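Local coordinates for uncharacterized protein (Rhodobacter sphaeroides, PDB 3PU2) that is of unknown function but, as a member of the AHA1 family with a Bet v 1-like fold, possibly relates to activators of the Hsp90 ATPase, at residues T100-P112 against T117-E129. Sequence-based numbering, arbitrary orientation.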
loop_
_atom_site.group_PDB
_atom_site.type_symbol
_atom_site.label_atom_id
_atom_site.label_comp_id
_atom_site.label_asym_id
_atom_site.label_seq_id
_atom_site.Cartn_x
_atom_site.Cartn_y
_atom_site.Cartn_z
ATOM N N THR A 100 5.362 -15.941 1.112
ATOM C CA THR A 100 6.159 -14.886 0.507
ATOM C C THR A 100 5.752 -14.689 -0.968
ATOM O O THR A 100 4.587 -14.366 -1.283
ATOM C CB THR A 100 7.695 -15.222 0.593
ATOM O OG1 THR A 100 8.046 -15.543 1.947
ATOM C CG2 THR A 100 8.549 -14.029 0.142
ATOM N N GLY A 101 6.732 -14.899 -1.847
ATOM C CA GLY A 101 6.564 -14.751 -3.281
ATOM C C GLY A 101 7.933 -14.436 -3.868
ATOM O O GLY A 101 8.439 -15.152 -4.729
ATOM N N GLY A 102 8.542 -13.370 -3.358
ATOM C CA GLY A 102 9.848 -12.910 -3.813
ATOM C C GLY A 102 9.824 -11.396 -3.641
ATOM O O GLY A 102 8.816 -10.854 -3.161
ATOM N N GLU A 103 10.892 -10.698 -4.018
ATOM C CA GLU A 103 10.888 -9.241 -3.867
ATOM C C GLU A 103 9.922 -8.619 -4.876
ATOM O O GLU A 103 9.924 -9.001 -6.037
ATOM C CB GLU A 103 12.297 -8.665 -4.070
ATOM C CG GLU A 103 12.463 -7.231 -3.532
ATOM C CD GLU A 103 13.925 -6.829 -3.316
ATOM O OE1 GLU A 103 14.717 -7.666 -2.823
ATOM O OE2 GLU A 103 14.285 -5.670 -3.622
ATOM N N THR A 104 9.094 -7.674 -4.444
ATOM C CA THR A 104 8.144 -7.049 -5.364
ATOM C C THR A 104 8.371 -5.547 -5.514
ATOM O O THR A 104 8.915 -4.888 -4.611
ATOM C CB THR A 104 6.671 -7.257 -4.896
ATOM O OG1 THR A 104 6.467 -6.620 -3.630
ATOM C CG2 THR A 104 6.354 -8.740 -4.753
ATOM N N LEU A 105 7.952 -4.997 -6.650
ATOM C CA LEU A 105 8.099 -3.557 -6.873
ATOM C C LEU A 105 6.707 -2.943 -6.947
ATOM O O LEU A 105 5.903 -3.305 -7.812
ATOM C CB LEU A 105 8.845 -3.273 -8.170
ATOM C CG LEU A 105 9.302 -1.821 -8.305
ATOM C CD1 LEU A 105 10.676 -1.660 -7.665
ATOM C CD2 LEU A 105 9.357 -1.440 -9.775
ATOM N N VAL A 106 6.448 -2.000 -6.047
ATOM C CA VAL A 106 5.157 -1.349 -5.931
ATOM C C VAL A 106 5.141 0.078 -6.427
ATOM O O VAL A 106 5.946 0.897 -6.000
ATOM C CB VAL A 106 4.725 -1.337 -4.475
ATOM C CG1 VAL A 106 3.340 -0.787 -4.360
ATOM C CG2 VAL A 106 4.803 -2.742 -3.910
ATOM N N THR A 107 4.188 0.386 -7.296
ATOM C CA THR A 107 4.081 1.719 -7.881
ATOM C C THR A 107 2.775 2.421 -7.517
ATOM O O THR A 107 1.693 1.909 -7.770
ATOM C CB THR A 107 4.174 1.620 -9.422
ATOM O OG1 THR A 107 5.234 0.718 -9.776
ATOM C CG2 THR A 107 4.435 2.989 -10.045
ATOM N N LEU A 108 2.886 3.600 -6.925
ATOM C CA LEU A 108 1.714 4.371 -6.545
ATOM C C LEU A 108 1.683 5.663 -7.337
ATOM O O LEU A 108 2.627 6.453 -7.313
ATOM C CB LEU A 108 1.739 4.723 -5.053
ATOM C CG LEU A 108 1.921 3.571 -4.063
ATOM C CD1 LEU A 108 2.285 4.155 -2.715
ATOM C CD2 LEU A 108 0.665 2.709 -3.971
ATOM N N GLN A 109 0.581 5.880 -8.028
ATOM C CA GLN A 109 0.415 7.083 -8.822
ATOM C C GLN A 109 -0.844 7.802 -8.330
ATOM O O GLN A 109 -1.920 7.201 -8.253
ATOM C CB GLN A 109 0.256 6.694 -10.294
ATOM C CG GLN A 109 0.815 7.681 -11.306
ATOM C CD GLN A 109 1.980 7.089 -12.086
ATOM O OE1 GLN A 109 1.982 5.901 -12.418
ATOM N NE2 GLN A 109 2.971 7.919 -12.392
ATOM N N LEU A 110 -0.705 9.080 -7.991
ATOM C CA LEU A 110 -1.834 9.878 -7.526
ATOM C C LEU A 110 -2.205 10.989 -8.520
ATOM O O LEU A 110 -1.471 11.960 -8.670
ATOM C CB LEU A 110 -1.524 10.504 -6.164
ATOM C CG LEU A 110 -1.361 9.600 -4.943
ATOM C CD1 LEU A 110 0.023 8.975 -4.927
ATOM C CD2 LEU A 110 -1.550 10.439 -3.695
ATOM N N LEU A 111 -3.343 10.838 -9.195
ATOM C CA LEU A 111 -3.811 11.837 -10.158
ATOM C C LEU A 111 -5.144 12.428 -9.712
ATOM O O LEU A 111 -6.074 11.695 -9.378
ATOM C CB LEU A 111 -3.974 11.224 -11.552
ATOM C CG LEU A 111 -4.709 9.886 -11.651
ATOM C CD1 LEU A 111 -5.430 9.781 -12.983
ATOM C CD2 LEU A 111 -3.711 8.751 -11.480
ATOM N N PRO A 112 -5.252 13.768 -9.695
ATOM C CA PRO A 112 -6.492 14.429 -9.282
ATOM C C PRO A 112 -7.633 14.094 -10.225
ATOM O O PRO A 112 -7.480 14.170 -11.440
ATOM C CB PRO A 112 -6.132 15.909 -9.329
ATOM C CG PRO A 112 -4.666 15.906 -9.043
ATOM C CD PRO A 112 -4.183 14.760 -9.895
ATOM N N THR A 117 -9.211 12.436 -5.241
ATOM C CA THR A 117 -7.985 11.871 -5.810
ATOM C C THR A 117 -8.217 10.413 -6.201
ATOM O O THR A 117 -9.066 9.734 -5.631
ATOM C CB THR A 117 -6.806 11.904 -4.780
ATOM O OG1 THR A 117 -6.506 13.257 -4.418
ATOM C CG2 THR A 117 -5.553 11.264 -5.367
ATOM N N GLU A 118 -7.478 9.935 -7.190
ATOM C CA GLU A 118 -7.587 8.542 -7.581
ATOM C C GLU A 118 -6.218 7.928 -7.351
ATOM O O GLU A 118 -5.214 8.460 -7.819
ATOM C CB GLU A 118 -7.960 8.387 -9.053
ATOM C CG GLU A 118 -7.842 6.941 -9.528
ATOM C CD GLU A 118 -8.262 6.752 -10.966
ATOM O OE1 GLU A 118 -8.195 7.741 -11.729
ATOM O OE2 GLU A 118 -8.642 5.618 -11.336
ATOM N N LEU A 119 -6.177 6.819 -6.621
ATOM C CA LEU A 119 -4.916 6.142 -6.349
ATOM C C LEU A 119 -4.777 4.948 -7.261
ATOM O O LEU A 119 -5.588 4.020 -7.210
ATOM C CB LEU A 119 -4.841 5.663 -4.898
ATOM C CG LEU A 119 -3.627 4.799 -4.514
ATOM C CD1 LEU A 119 -2.354 5.596 -4.697
ATOM C CD2 LEU A 119 -3.728 4.351 -3.074
ATOM N N ALA A 120 -3.759 4.992 -8.114
ATOM C CA ALA A 120 -3.474 3.893 -9.025
ATOM C C ALA A 120 -2.264 3.172 -8.434
ATOM O O ALA A 120 -1.222 3.789 -8.178
ATOM C CB ALA A 120 -3.159 4.417 -10.411
HETATM N N MSE A 121 -2.416 1.872 -8.199
HETATM C CA MSE A 121 -1.355 1.069 -7.627
HETATM C C MSE A 121 -1.060 -0.158 -8.472
HETATM O O MSE A 121 -1.969 -0.808 -8.978
HETATM C CB MSE A 121 -1.742 0.642 -6.213
HETATM C CG MSE A 121 -0.775 -0.364 -5.609
HETATM SE SE MSE A 121 -1.039 -0.681 -3.734
HETATM C CE MSE A 121 -1.053 -2.606 -3.783
ATOM N N ALA A 122 0.225 -0.470 -8.616
ATOM C CA ALA A 122 0.667 -1.624 -9.391
ATOM C C ALA A 122 1.776 -2.354 -8.642
ATOM O O ALA A 122 2.640 -1.727 -8.002
ATOM C CB ALA A 122 1.180 -1.183 -10.730
ATOM N N VAL A 123 1.757 -3.679 -8.733
ATOM C CA VAL A 123 2.751 -4.493 -8.063
ATOM C C VAL A 123 3.329 -5.449 -9.090
ATOM O O VAL A 123 2.597 -6.256 -9.661
ATOM C CB VAL A 123 2.114 -5.299 -6.898
ATOM C CG1 VAL A 123 3.179 -6.054 -6.134
ATOM C CG2 VAL A 123 1.388 -4.365 -5.969
ATOM N N ASP A 124 4.631 -5.334 -9.353
ATOM C CA ASP A 124 5.278 -6.225 -10.304
ATOM C C ASP A 124 5.902 -7.333 -9.480
ATOM O O ASP A 124 6.634 -7.064 -8.528
ATOM C CB ASP A 124 6.376 -5.505 -11.095
ATOM C CG ASP A 124 5.826 -4.510 -12.097
ATOM O OD1 ASP A 124 4.927 -4.889 -12.887
ATOM O OD2 ASP A 124 6.309 -3.353 -12.100
ATOM N N TYR A 125 5.610 -8.573 -9.851
ATOM C CA TYR A 125 6.116 -9.752 -9.156
ATOM C C TYR A 125 7.307 -10.404 -9.855
ATOM O O TYR A 125 7.573 -10.140 -11.029
ATOM C CB TYR A 125 4.968 -10.754 -8.982
ATOM C CG TYR A 125 3.897 -10.242 -8.043
ATOM C CD1 TYR A 125 4.041 -10.359 -6.652
ATOM C CD2 TYR A 125 2.780 -9.564 -8.527
ATOM C CE1 TYR A 125 3.108 -9.808 -5.775
ATOM C CE2 TYR A 125 1.841 -9.004 -7.649
ATOM C CZ TYR A 125 2.025 -9.130 -6.281
ATOM O OH TYR A 125 1.168 -8.518 -5.417
ATOM N N ALA A 126 8.020 -11.253 -9.121
ATOM C CA ALA A 126 9.206 -11.938 -9.640
ATOM C C ALA A 126 8.894 -12.807 -10.836
ATOM O O ALA A 126 9.403 -12.591 -11.931
ATOM C CB ALA A 126 9.831 -12.793 -8.557
ATOM N N THR A 127 8.050 -13.799 -10.604
ATOM C CA THR A 127 7.660 -14.753 -11.634
ATOM C C THR A 127 6.162 -14.671 -11.907
ATOM O O THR A 127 5.455 -13.896 -11.276
ATOM C CB THR A 127 8.028 -16.197 -11.186
ATOM O OG1 THR A 127 7.411 -16.487 -9.920
ATOM C CG2 THR A 127 9.538 -16.333 -11.039
ATOM N N PRO A 128 5.668 -15.436 -12.885
ATOM C CA PRO A 128 4.223 -15.319 -13.087
ATOM C C PRO A 128 3.493 -16.213 -12.082
ATOM O O PRO A 128 2.291 -16.080 -11.880
ATOM C CB PRO A 128 4.036 -15.767 -14.536
ATOM C CG PRO A 128 5.349 -15.404 -15.173
ATOM C CD PRO A 128 6.324 -15.888 -14.121
ATOM N N GLU A 129 4.225 -17.126 -11.451
ATOM C CA GLU A 129 3.626 -18.016 -10.459
ATOM C C GLU A 129 3.663 -17.351 -9.068
ATOM O O GLU A 129 3.005 -17.805 -8.129
ATOM C CB GLU A 129 4.351 -19.373 -10.428
ATOM C CG GLU A 129 5.845 -19.283 -10.140
ATOM C CD GLU A 129 6.707 -19.300 -11.400
ATOM O OE1 GLU A 129 6.278 -18.738 -12.438
ATOM O OE2 GLU A 129 7.825 -19.867 -11.337
#
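Leu108 and Met121, a selenomethionine, are paired across the strands at a non-hydrogen-bonded position of the antiparallel hairpin formed by strands 104-113 and 116-124. Their side chains run side by side, and Leu108 CD2 lies 3.8 Å from Met121 CG. With chi1 at 172°, Met121 CG extends away from its own N and runs along the leucine. Next to them Leu110 CG meets Leu119 CD1 at 4.1 Å, and Val106 CG2 meets Val123 CG2 at 4.3 Å. This apolar face turns inward. Helix 25-33 covers Leu110 and Thr117, while Tyr147 of helix 139-156 packs on Leu119 and Met121. Thr117 OG1 hydrogen-bonds to Ala23 O.

The other face, with Leu105, Thr107, Gln109, Leu111, Glu118, Ala120, Ala122 and Asp124, is more open and looser. Leu111 CD1 lies 3.7 Å from Glu118 OE1, and Glu118 OE2 makes a long, weak ion pair with Arg18 NE. Asp124 OD1 reaches past the hairpin to a salt bridge with Arg14.

Backbone bonds join the strands in mutual pairs. Thr107 N to Ala122 O is 2.7 Å, and Ala120 N to Gln109 O is 2.9 Å. Near the turn Leu111 N to Glu118 O stretches to a weak 3.3 Å. The chemistry implies a two-faced hairpin in the curved sheet: main-chain bonds set the register, some apolar side chains pack against the helices, and polar groups occur mainly on the outer face.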